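Local structure of uncharacterized protein (Pyrococcus horikoshii, 1ZJJ) at residues T44-P47 against E48-R51; G125-P128 against D129-Y132; P191-E194 against V195-M199; I216-A219 against K220-M224. The protein probably acts as a magnesium-dependent phosphatase of the haloacid dehalogenase superfamily, although its substrate is not known. All coordinates share one frame; numbering follows the deposited sequence.

Contact 1 (T44-P47 against E48-R51)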
loop_
_atom_site.group_PDB
_atom_site.type_symbol
_atom_site.label_atom_id
_atom_site.label_comp_id
_atom_site.label_asym_id
_atom_site.label_seq_id
_atom_site.Cartn_x
_atom_site.Cartn_y
_atom_site.Cartn_z
ATOM N N THR B 44 8.364 5.182 -15.509
ATOM C CA THR B 44 9.775 5.347 -15.134
ATOM C C THR B 44 10.662 5.869 -16.285
ATOM O O THR B 44 11.752 6.390 -16.076
ATOM C CB THR B 44 10.321 4.009 -14.621
ATOM O OG1 THR B 44 10.297 3.056 -15.683
ATOM C CG2 THR B 44 9.468 3.486 -13.463
ATOM N N LYS B 45 10.190 5.675 -17.532
ATOM C CA LYS B 45 11.020 6.058 -18.678
ATOM C C LYS B 45 10.319 7.062 -19.597
ATOM O O LYS B 45 9.099 7.133 -19.664
ATOM C CB LYS B 45 11.346 4.790 -19.475
ATOM C CG LYS B 45 12.331 3.869 -18.748
ATOM C CD LYS B 45 12.776 2.691 -19.622
ATOM C CE LYS B 45 13.783 1.777 -18.911
ATOM N NZ LYS B 45 13.083 0.926 -17.950
ATOM N N THR B 46 11.133 7.888 -20.293
ATOM C CA THR B 46 10.539 8.801 -21.267
ATOM C C THR B 46 10.267 8.110 -22.598
ATOM O O THR B 46 10.780 7.037 -22.897
ATOM C CB THR B 46 11.490 9.973 -21.540
ATOM O OG1 THR B 46 12.740 9.471 -22.012
ATOM C CG2 THR B 46 11.709 10.814 -20.281
ATOM N N PRO B 47 9.393 8.746 -23.384
ATOM C CA PRO B 47 9.152 8.329 -24.757
ATOM C C PRO B 47 10.474 8.161 -25.517
ATOM O O PRO B 47 10.659 7.240 -26.298
ATOM C CB PRO B 47 8.262 9.380 -25.411
ATOM C CG PRO B 47 7.518 10.017 -24.236
ATOM C CD PRO B 47 8.608 9.934 -23.072
ATOM N N GLU B 48 11.393 9.128 -25.308
ATOM C CA GLU B 48 12.709 9.014 -25.926
ATOM C C GLU B 48 13.424 7.721 -25.532
ATOM O O GLU B 48 13.964 6.998 -26.361
ATOM C CB GLU B 48 13.538 10.224 -25.502
ATOM C CG GLU B 48 13.081 11.503 -26.200
ATOM C CD GLU B 48 12.016 12.161 -25.357
ATOM O OE1 GLU B 48 12.096 12.044 -24.144
ATOM O OE2 GLU B 48 11.094 12.764 -25.926
ATOM N N MET B 49 13.437 7.443 -24.230
ATOM C CA MET B 49 14.075 6.240 -23.709
ATOM C C MET B 49 13.431 5.008 -24.318
ATOM O O MET B 49 14.111 4.036 -24.641
ATOM C CB MET B 49 13.950 6.174 -22.183
ATOM C CG MET B 49 14.933 7.052 -21.417
ATOM S SD MET B 49 14.639 7.047 -19.625
ATOM C CE MET B 49 14.116 8.711 -19.361
ATOM N N TYR B 50 12.113 5.045 -24.475
ATOM C CA TYR B 50 11.409 3.908 -25.045
ATOM C C TYR B 50 11.755 3.708 -26.513
ATOM O O TYR B 50 11.838 2.571 -26.981
ATOM C CB TYR B 50 9.895 4.060 -24.846
ATOM C CG TYR B 50 9.433 3.401 -23.569
ATOM C CD1 TYR B 50 8.966 4.155 -22.492
ATOM C CD2 TYR B 50 9.520 2.012 -23.414
ATOM C CE1 TYR B 50 8.602 3.547 -21.294
ATOM C CE2 TYR B 50 9.162 1.398 -22.223
ATOM C CZ TYR B 50 8.705 2.167 -21.166
ATOM O OH TYR B 50 8.358 1.557 -19.981
ATOM N N ARG B 51 11.968 4.804 -27.239
ATOM C CA ARG B 51 12.342 4.681 -28.645
ATOM C C ARG B 51 13.657 3.909 -28.714
ATOM O O ARG B 51 13.841 3.068 -29.588
ATOM C CB ARG B 51 12.521 6.055 -29.303
ATOM C CG ARG B 51 13.278 6.012 -30.630
ATOM C CD ARG B 51 13.435 7.403 -31.232
ATOM N NE ARG B 51 14.520 7.483 -32.213
ATOM C CZ ARG B 51 14.518 6.881 -33.401
ATOM N NH1 ARG B 51 13.482 6.143 -33.780
ATOM N NH2 ARG B 51 15.559 7.017 -34.219
#

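Contact 2 (G125-P128 against D129-Y132)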
loop_
_atom_site.group_PDB
_atom_site.type_symbol
_atom_site.label_atom_id
_atom_site.label_comp_id
_atom_site.label_asym_id
_atom_site.label_seq_id
_atom_site.Cartn_x
_atom_site.Cartn_y
_atom_site.Cartn_z
ATOM N N GLY B 125 4.032 7.485 -9.152
ATOM C CA GLY B 125 4.243 6.487 -10.181
ATOM C C GLY B 125 5.122 5.418 -9.561
ATOM O O GLY B 125 5.351 5.431 -8.346
ATOM N N LEU B 126 5.617 4.491 -10.370
ATOM C CA LEU B 126 6.485 3.443 -9.853
ATOM C C LEU B 126 7.804 4.061 -9.374
ATOM O O LEU B 126 8.496 4.721 -10.137
ATOM C CB LEU B 126 6.775 2.399 -10.936
ATOM C CG LEU B 126 7.835 1.359 -10.551
ATOM C CD1 LEU B 126 7.310 0.494 -9.412
ATOM C CD2 LEU B 126 8.188 0.499 -11.761
ATOM N N ASP B 127 8.142 3.844 -8.107
ATOM C CA ASP B 127 9.381 4.375 -7.546
ATOM C C ASP B 127 10.213 3.233 -6.974
ATOM O O ASP B 127 9.957 2.757 -5.871
ATOM C CB ASP B 127 9.077 5.392 -6.445
ATOM C CG ASP B 127 10.336 6.027 -5.878
ATOM O OD1 ASP B 127 11.445 5.637 -6.301
ATOM O OD2 ASP B 127 10.214 6.912 -5.010
ATOM N N PRO B 128 11.224 2.779 -7.726
ATOM C CA PRO B 128 12.099 1.683 -7.299
ATOM C C PRO B 128 12.919 2.048 -6.072
ATOM O O PRO B 128 13.479 1.179 -5.409
ATOM C CB PRO B 128 12.977 1.449 -8.528
ATOM C CG PRO B 128 12.109 1.901 -9.657
ATOM C CD PRO B 128 11.535 3.174 -9.106
ATOM N N ASP B 129 12.996 3.345 -5.788
ATOM C CA ASP B 129 13.749 3.830 -4.642
ATOM C C ASP B 129 12.813 4.426 -3.600
ATOM O O ASP B 129 13.180 5.367 -2.898
ATOM C CB ASP B 129 14.769 4.889 -5.079
ATOM C CG ASP B 129 15.703 4.386 -6.165
ATOM O OD1 ASP B 129 16.248 3.268 -6.027
ATOM O OD2 ASP B 129 15.899 5.118 -7.156
ATOM N N LEU B 130 11.604 3.874 -3.510
ATOM C CA LEU B 130 10.612 4.345 -2.550
ATOM C C LEU B 130 11.129 4.220 -1.118
ATOM O O LEU B 130 11.863 3.290 -0.785
ATOM C CB LEU B 130 9.307 3.538 -2.675
ATOM C CG LEU B 130 8.164 3.975 -1.747
ATOM C CD1 LEU B 130 7.673 5.349 -2.184
ATOM C CD2 LEU B 130 7.013 2.968 -1.786
ATOM N N THR B 131 10.739 5.170 -0.277
ATOM C CA THR B 131 11.130 5.150 1.121
ATOM C C THR B 131 9.907 5.536 1.918
ATOM O O THR B 131 8.959 6.099 1.370
ATOM C CB THR B 131 12.246 6.178 1.448
ATOM O OG1 THR B 131 11.788 7.494 1.123
ATOM C CG2 THR B 131 13.515 5.868 0.673
ATOM N N TYR B 132 9.921 5.225 3.208
ATOM C CA TYR B 132 8.806 5.591 4.070
ATOM C C TYR B 132 8.700 7.113 4.083
ATOM O O TYR B 132 7.603 7.675 4.074
ATOM C CB TYR B 132 9.045 5.131 5.504
ATOM C CG TYR B 132 7.930 5.543 6.437
ATOM C CD1 TYR B 132 6.741 4.819 6.493
ATOM C CD2 TYR B 132 8.052 6.667 7.252
ATOM C CE1 TYR B 132 5.704 5.198 7.337
ATOM C CE2 TYR B 132 7.020 7.058 8.102
ATOM C CZ TYR B 132 5.852 6.321 8.139
ATOM O OH TYR B 132 4.822 6.706 8.958
#

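Contact 3 (P191-E194 against V195-M199)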
loop_
_atom_site.group_PDB
_atom_site.type_symbol
_atom_site.label_atom_id
_atom_site.label_comp_id
_atom_site.label_asym_id
_atom_site.label_seq_id
_atom_site.Cartn_x
_atom_site.Cartn_y
_atom_site.Cartn_z
ATOM N N PRO B 191 -8.412 9.212 -18.382
ATOM C CA PRO B 191 -7.408 10.214 -18.763
ATOM C C PRO B 191 -6.492 9.716 -19.886
ATOM O O PRO B 191 -6.088 10.487 -20.764
ATOM C CB PRO B 191 -6.637 10.444 -17.461
ATOM C CG PRO B 191 -7.689 10.211 -16.412
ATOM C CD PRO B 191 -8.378 8.966 -16.929
ATOM N N MET B 192 -6.166 8.427 -19.850
ATOM C CA MET B 192 -5.296 7.832 -20.861
ATOM C C MET B 192 -6.022 7.815 -22.201
ATOM O O MET B 192 -5.425 8.068 -23.244
ATOM C CB MET B 192 -4.915 6.403 -20.470
ATOM C CG MET B 192 -3.702 5.865 -21.208
ATOM S SD MET B 192 -2.184 6.657 -20.627
ATOM C CE MET B 192 -1.176 5.243 -20.299
ATOM N N TYR B 193 -7.317 7.512 -22.167
ATOM C CA TYR B 193 -8.116 7.477 -23.389
ATOM C C TYR B 193 -8.201 8.880 -23.967
ATOM O O TYR B 193 -8.158 9.068 -25.178
ATOM C CB TYR B 193 -9.531 6.966 -23.104
ATOM C CG TYR B 193 -10.397 6.876 -24.347
ATOM C CD1 TYR B 193 -10.144 5.918 -25.328
ATOM C CD2 TYR B 193 -11.444 7.773 -24.556
ATOM C CE1 TYR B 193 -10.909 5.857 -26.489
ATOM C CE2 TYR B 193 -12.219 7.719 -25.714
ATOM C CZ TYR B 193 -11.944 6.763 -26.676
ATOM O OH TYR B 193 -12.680 6.728 -27.834
ATOM N N GLU B 194 -8.326 9.868 -23.087
ATOM C CA GLU B 194 -8.411 11.251 -23.525
ATOM C C GLU B 194 -7.167 11.607 -24.323
ATOM O O GLU B 194 -7.247 12.316 -25.321
ATOM C CB GLU B 194 -8.568 12.188 -22.322
ATOM C CG GLU B 194 -8.522 13.656 -22.686
ATOM C CD GLU B 194 -8.909 14.561 -21.529
ATOM O OE1 GLU B 194 -8.435 14.329 -20.401
ATOM O OE2 GLU B 194 -9.682 15.512 -21.756
ATOM N N VAL B 195 -6.014 11.106 -23.892
ATOM C CA VAL B 195 -4.769 11.384 -24.608
ATOM C C VAL B 195 -4.720 10.712 -25.982
ATOM O O VAL B 195 -4.310 11.324 -26.966
ATOM C CB VAL B 195 -3.541 10.953 -23.779
ATOM C CG1 VAL B 195 -2.279 11.080 -24.612
ATOM C CG2 VAL B 195 -3.428 11.835 -22.544
ATOM N N VAL B 196 -5.136 9.451 -26.044
ATOM C CA VAL B 196 -5.158 8.716 -27.308
ATOM C C VAL B 196 -6.089 9.419 -28.292
ATOM O O VAL B 196 -5.752 9.613 -29.454
ATOM C CB VAL B 196 -5.656 7.258 -27.097
ATOM C CG1 VAL B 196 -5.929 6.594 -28.443
ATOM C CG2 VAL B 196 -4.619 6.454 -26.316
ATOM N N ARG B 197 -7.265 9.799 -27.804
ATOM C CA ARG B 197 -8.273 10.468 -28.618
ATOM C C ARG B 197 -7.821 11.781 -29.207
ATOM O O ARG B 197 -8.172 12.136 -30.331
ATOM C CB ARG B 197 -9.531 10.718 -27.793
ATOM C CG ARG B 197 -10.636 9.787 -28.154
ATOM C CD ARG B 197 -10.888 9.881 -29.636
ATOM N NE ARG B 197 -11.683 8.766 -30.105
ATOM C CZ ARG B 197 -11.642 8.270 -31.332
ATOM N NH1 ARG B 197 -10.833 8.777 -32.250
ATOM N NH2 ARG B 197 -12.435 7.263 -31.629
ATOM N N GLU B 198 -7.068 12.511 -28.405
ATOM C CA GLU B 198 -6.523 13.801 -28.769
ATOM C C GLU B 198 -5.549 13.635 -29.943
ATOM O O GLU B 198 -5.474 14.481 -30.832
ATOM C CB GLU B 198 -5.826 14.385 -27.517
ATOM C CG GLU B 198 -4.816 15.499 -27.733
ATOM C CD GLU B 198 -5.406 16.719 -28.376
ATOM O OE1 GLU B 198 -6.621 16.956 -28.227
ATOM O OE2 GLU B 198 -4.644 17.447 -29.046
ATOM N N MET B 199 -4.830 12.518 -29.951
ATOM C CA MET B 199 -3.859 12.231 -31.010
ATOM C C MET B 199 -4.561 11.751 -32.291
ATOM O O MET B 199 -4.189 12.126 -33.392
ATOM C CB MET B 199 -2.883 11.153 -30.555
ATOM C CG MET B 199 -1.802 10.838 -31.574
ATOM S SD MET B 199 -0.624 9.602 -30.986
ATOM C CE MET B 199 -0.165 10.317 -29.414
#

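Contact 4 (I216-A219 against K220-M224)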
loop_
_atom_site.group_PDB
_atom_site.type_symbol
_atom_site.label_atom_id
_atom_site.label_comp_id
_atom_site.label_asym_id
_atom_site.label_seq_id
_atom_site.Cartn_x
_atom_site.Cartn_y
_atom_site.Cartn_z
ATOM N N ILE B 216 -7.218 -4.846 -22.053
ATOM C CA ILE B 216 -8.546 -5.219 -22.519
ATOM C C ILE B 216 -9.657 -4.452 -21.803
ATOM O O ILE B 216 -10.645 -4.062 -22.424
ATOM C CB ILE B 216 -8.766 -6.740 -22.386
ATOM C CG1 ILE B 216 -7.648 -7.479 -23.125
ATOM C CG2 ILE B 216 -10.114 -7.134 -22.974
ATOM C CD1 ILE B 216 -7.476 -7.049 -24.582
ATOM N N ALA B 217 -9.491 -4.220 -20.504
ATOM C CA ALA B 217 -10.495 -3.483 -19.745
ATOM C C ALA B 217 -10.635 -2.084 -20.345
ATOM O O ALA B 217 -11.729 -1.541 -20.456
ATOM C CB ALA B 217 -10.077 -3.394 -18.287
ATOM N N PHE B 218 -9.498 -1.526 -20.744
ATOM C CA PHE B 218 -9.416 -0.202 -21.341
ATOM C C PHE B 218 -10.228 -0.147 -22.638
ATOM O O PHE B 218 -11.078 0.720 -22.814
ATOM C CB PHE B 218 -7.941 0.106 -21.621
ATOM C CG PHE B 218 -7.676 1.489 -22.146
ATOM C CD1 PHE B 218 -8.075 2.613 -21.434
ATOM C CD2 PHE B 218 -6.955 1.665 -23.326
ATOM C CE1 PHE B 218 -7.756 3.897 -21.889
ATOM C CE2 PHE B 218 -6.630 2.935 -23.788
ATOM C CZ PHE B 218 -7.031 4.058 -23.068
ATOM N N ALA B 219 -9.960 -1.089 -23.537
ATOM C CA ALA B 219 -10.646 -1.143 -24.827
ATOM C C ALA B 219 -12.160 -1.227 -24.677
ATOM O O ALA B 219 -12.894 -0.490 -25.336
ATOM C CB ALA B 219 -10.144 -2.320 -25.625
ATOM N N LYS B 220 -12.614 -2.124 -23.809
ATOM C CA LYS B 220 -14.045 -2.312 -23.570
ATOM C C LYS B 220 -14.750 -1.114 -22.949
ATOM O O LYS B 220 -15.874 -0.801 -23.319
ATOM C CB LYS B 220 -14.267 -3.535 -22.689
ATOM C CG LYS B 220 -13.722 -4.802 -23.286
ATOM C CD LYS B 220 -14.043 -4.891 -24.769
ATOM C CE LYS B 220 -15.436 -5.464 -24.989
ATOM N NZ LYS B 220 -15.760 -6.642 -24.143
ATOM N N LYS B 221 -14.103 -0.455 -21.994
ATOM C CA LYS B 221 -14.701 0.704 -21.345
ATOM C C LYS B 221 -14.841 1.886 -22.288
ATOM O O LYS B 221 -15.762 2.686 -22.153
ATOM C CB LYS B 221 -13.877 1.108 -20.117
ATOM C CG LYS B 221 -14.028 0.140 -18.947
ATOM C CD LYS B 221 -13.043 0.427 -17.826
ATOM C CE LYS B 221 -13.017 1.909 -17.476
ATOM N NZ LYS B 221 -12.016 2.197 -16.423
ATOM N N PHE B 222 -13.941 1.992 -23.259
ATOM C CA PHE B 222 -13.999 3.111 -24.190
ATOM C C PHE B 222 -14.340 2.776 -25.643
ATOM O O PHE B 222 -14.116 3.577 -26.549
ATOM C CB PHE B 222 -12.699 3.905 -24.085
ATOM C CG PHE B 222 -12.444 4.412 -22.699
ATOM C CD1 PHE B 222 -13.234 5.422 -22.162
ATOM C CD2 PHE B 222 -11.478 3.815 -21.895
ATOM C CE1 PHE B 222 -13.071 5.828 -20.835
ATOM C CE2 PHE B 222 -11.307 4.211 -20.573
ATOM C CZ PHE B 222 -12.105 5.218 -20.041
ATOM N N GLY B 223 -14.893 1.587 -25.849
ATOM C CA GLY B 223 -15.311 1.182 -27.182
ATOM C C GLY B 223 -14.253 0.969 -28.245
ATOM O O GLY B 223 -14.480 1.247 -29.425
ATOM N N MET B 224 -13.092 0.482 -27.835
ATOM C CA MET B 224 -12.015 0.201 -28.772
ATOM C C MET B 224 -12.077 -1.296 -29.028
ATOM O O MET B 224 -12.438 -2.060 -28.129
ATOM C CB MET B 224 -10.659 0.524 -28.149
ATOM C CG MET B 224 -10.510 1.931 -27.637
ATOM S SD MET B 224 -9.043 2.039 -26.610
ATOM C CE MET B 224 -7.735 2.085 -27.862
#

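Contact 1 (T44-P47 against E48-R51)
With chi1 at 58°, Thr-46 tucks OG1 between its own backbone N and carbonyl carbon, while the chi1 of Met-49 lays CG back beside that residue's N; together these torsions bring the two side chains against each other at the start of a helix. Thr-46 OG1 caps the first turn by accepting Met-49 N at 3.1 Å along a nearly straight path (161°). The return half of this capping box is weaker: Thr-46 N points at Met-49 SD, 3.7 Å away. The thioether then bends at its last torsion, and its methyl presses on the threonine, with Met-49 CE 3.3 Å from Thr-46 CG2, a tight approach for two carbons. Glu-48, bent at chi2, curls back so that OE1 receives a weak, 3.4 Å hydrogen bond from Thr-46 OG1. One hydroxyl thus serves as both acceptor and donor.

Behind the cap the regular helical pattern begins, with Tyr-50 N meeting Thr-46 O at 2.9 Å. The aliphatic part of Lys-45 runs beside the tyrosine: CD lies over one face of the ring, and Lys-45 CB is 3.5 Å from Tyr-50 CE1. Arg-51 turns outward, its NH1 bridging Asp-60 and the carbonyl of Val-61.

The Tyr-50 side chain is about 7 Å from that of the magnesium ligand Asp-9. The capped helix, 47-56, follows strand 36-40 of the parallel core sheet; Pro-47 and Tyr-50 rest on Ile-66 of the edge strand 66-68, and Met-49 touches Glu-92 of helix 92-101.

Contact 2 (G125-P128 against D129-Y132)
Asp-127 OD1 takes the backbone N-H of Asp-129 at 2.8 Å, the donor standing 46° out of the carboxylate plane. The main chain closes over the same corner: Leu-130 N bonds to Asp-127 O at 3.1 Å, completing a type I beta turn with Pro-128 and Asp-129 at its corners. The side-chain bond forms an Asx turn, superimposed on the beta turn that the backbone bond closes. With CG anti to the backbone N of Asp-127, chi1 -177°, the carboxylate folds toward the residues that follow, and OD2 comes within 3.6 Å of Leu-130 CA.

Outside this first shell, Lys-134 forms a salt bridge to Asp-127 OD2, and Thr-131 OG1 caps the incoming helix 132-143 by accepting Lys-134 N. Ile-89 of strand 86-89 packs on both Asp-127 and Leu-130. From the second subunit, Tyr-132 lies against Leu-126 and Leu-130, so the turn belongs to the dimer interface.

Chemically, the Asp-127 carboxylate divides its work, one oxygen fixing the turn and the other pairing with lysine. The carboxylate of Asp-129 stays 4.6 Å away, OD2 to Asp-127 OD1, a like-charge proximity that Lys-134 would be expected to ease.

Contact 3 (P191-E194 against V195-M199)
Arg-197 N donates to Tyr-193 O at 2.9 Å with an almost straight N-H (168°), and the same two residues meet again through their side chains one helical turn apart. Tyr-193, with CG anti to its N, sends its ring alongside the helix in the direction the arginine also takes. An unusual chi1 of -105° lays Arg-197 CG against the ring, 3.6 Å from both Tyr-193 CE2 and CZ, and the bend at chi2 carries the chain on to the phenol end. There Arg-197 NE donates to Tyr-193 OH at 3.2 Å. The hydroxyl lies at the edge of the guanidinium, somewhat tilted from its plane, and the two flat groups stand nearly perpendicular, at 85°. NH1 and NH2 reach the carbonyls of Phe-200 and Glu-203, just past the helix end, so three hydrogen bonds fix the rotation of the guanidinium.

Elsewhere the backbone is regular. Val-196 N bonds to Met-192 O at 3.1 Å, and Glu-198 N to Glu-194 O at the same length. Glu-194 stretches away from the axis toward helix 69-80, where its two oxygens engage Lys-79 in a salt bridge and His-80 in a hydrogen bond.

Val-195 faces Ala-72 and Leu-75 of that helix, whereas Met-192 and Val-196 sit on Leu-39 of strand 36-40, and Tyr-193 and Val-196 touch Leu-205. This is the Rossmann-like layering of the haloacid dehalogenase core, a helix laid over a parallel sheet just before strand 204-209, which leads toward the magnesium ligand Asp-210.

Contact 4 (I216-A219 against K220-M224)
Helix 212-221 ends here: Lys-220 N and Lys-221 N still bond four residues back, to Ile-216 O and Ala-217 O, after which Gly-223 turns the chain with a positive phi of 66° and Met-224 N reaches Ala-219 O across five residues, at 2.7 Å. That carbonyl also receives a weak, longer bond from Phe-222 N, whose better partner is Phe-218 O.

Phe-218 meets Phe-222, one helical turn on, and Met-224, which the turn brings back. Phe-222 meets the CD1/CE1 part of the ring and Met-224 SD the CD2/CE2 part, both from the same side of its plane and both obliquely. Phe-218 CD1 lies 3.6 Å from Phe-222 CD2. The two ring planes are inclined at 66°. With chi1 -56° and an extended chi2, Met-224 brings SD to 3.8 Å from Phe-218 CE2, a Met-aromatic contact. The Met-224 CB rests on Ala-219 CB at 3.8 Å. The lysines carry their amines off the helix, Lys-220 NZ to the carbonyl of Lys-245 and Lys-221 NZ to that of Pro-188.

The six-to-one bond spanning a glycine in left-handed helical conformation, and the apolar contact between the two residues it joins, are features shared with the Schellman motif. Here they redirect the chain from helix into strand 225-229, within the beta-alpha-beta unit that begins at strand 204-209, a repeating element of the Rossmann-like fold of this superfamily.

Overall arrangement
All four contacts are local and follow one another in series, so none nests within or crosses another; each shapes a single turn or helical stretch. Contact 1 starts the helix after strand 36-40 in the six-stranded core. Contact 2 makes the turn leading from strand 121-124 of the separate four-stranded sheet into helix 132-143. The chain then returns to the core, where contact 3 lies along helix 190-199 and contact 4 ends helix 212-221. Two pairs touch: Thr-44 meets Leu-126, joining contacts 1 and 2 across the two sheet systems, and the ring of Tyr-193 stacks with that of Phe-222, joining contacts 3 and 4 between neighbouring helices.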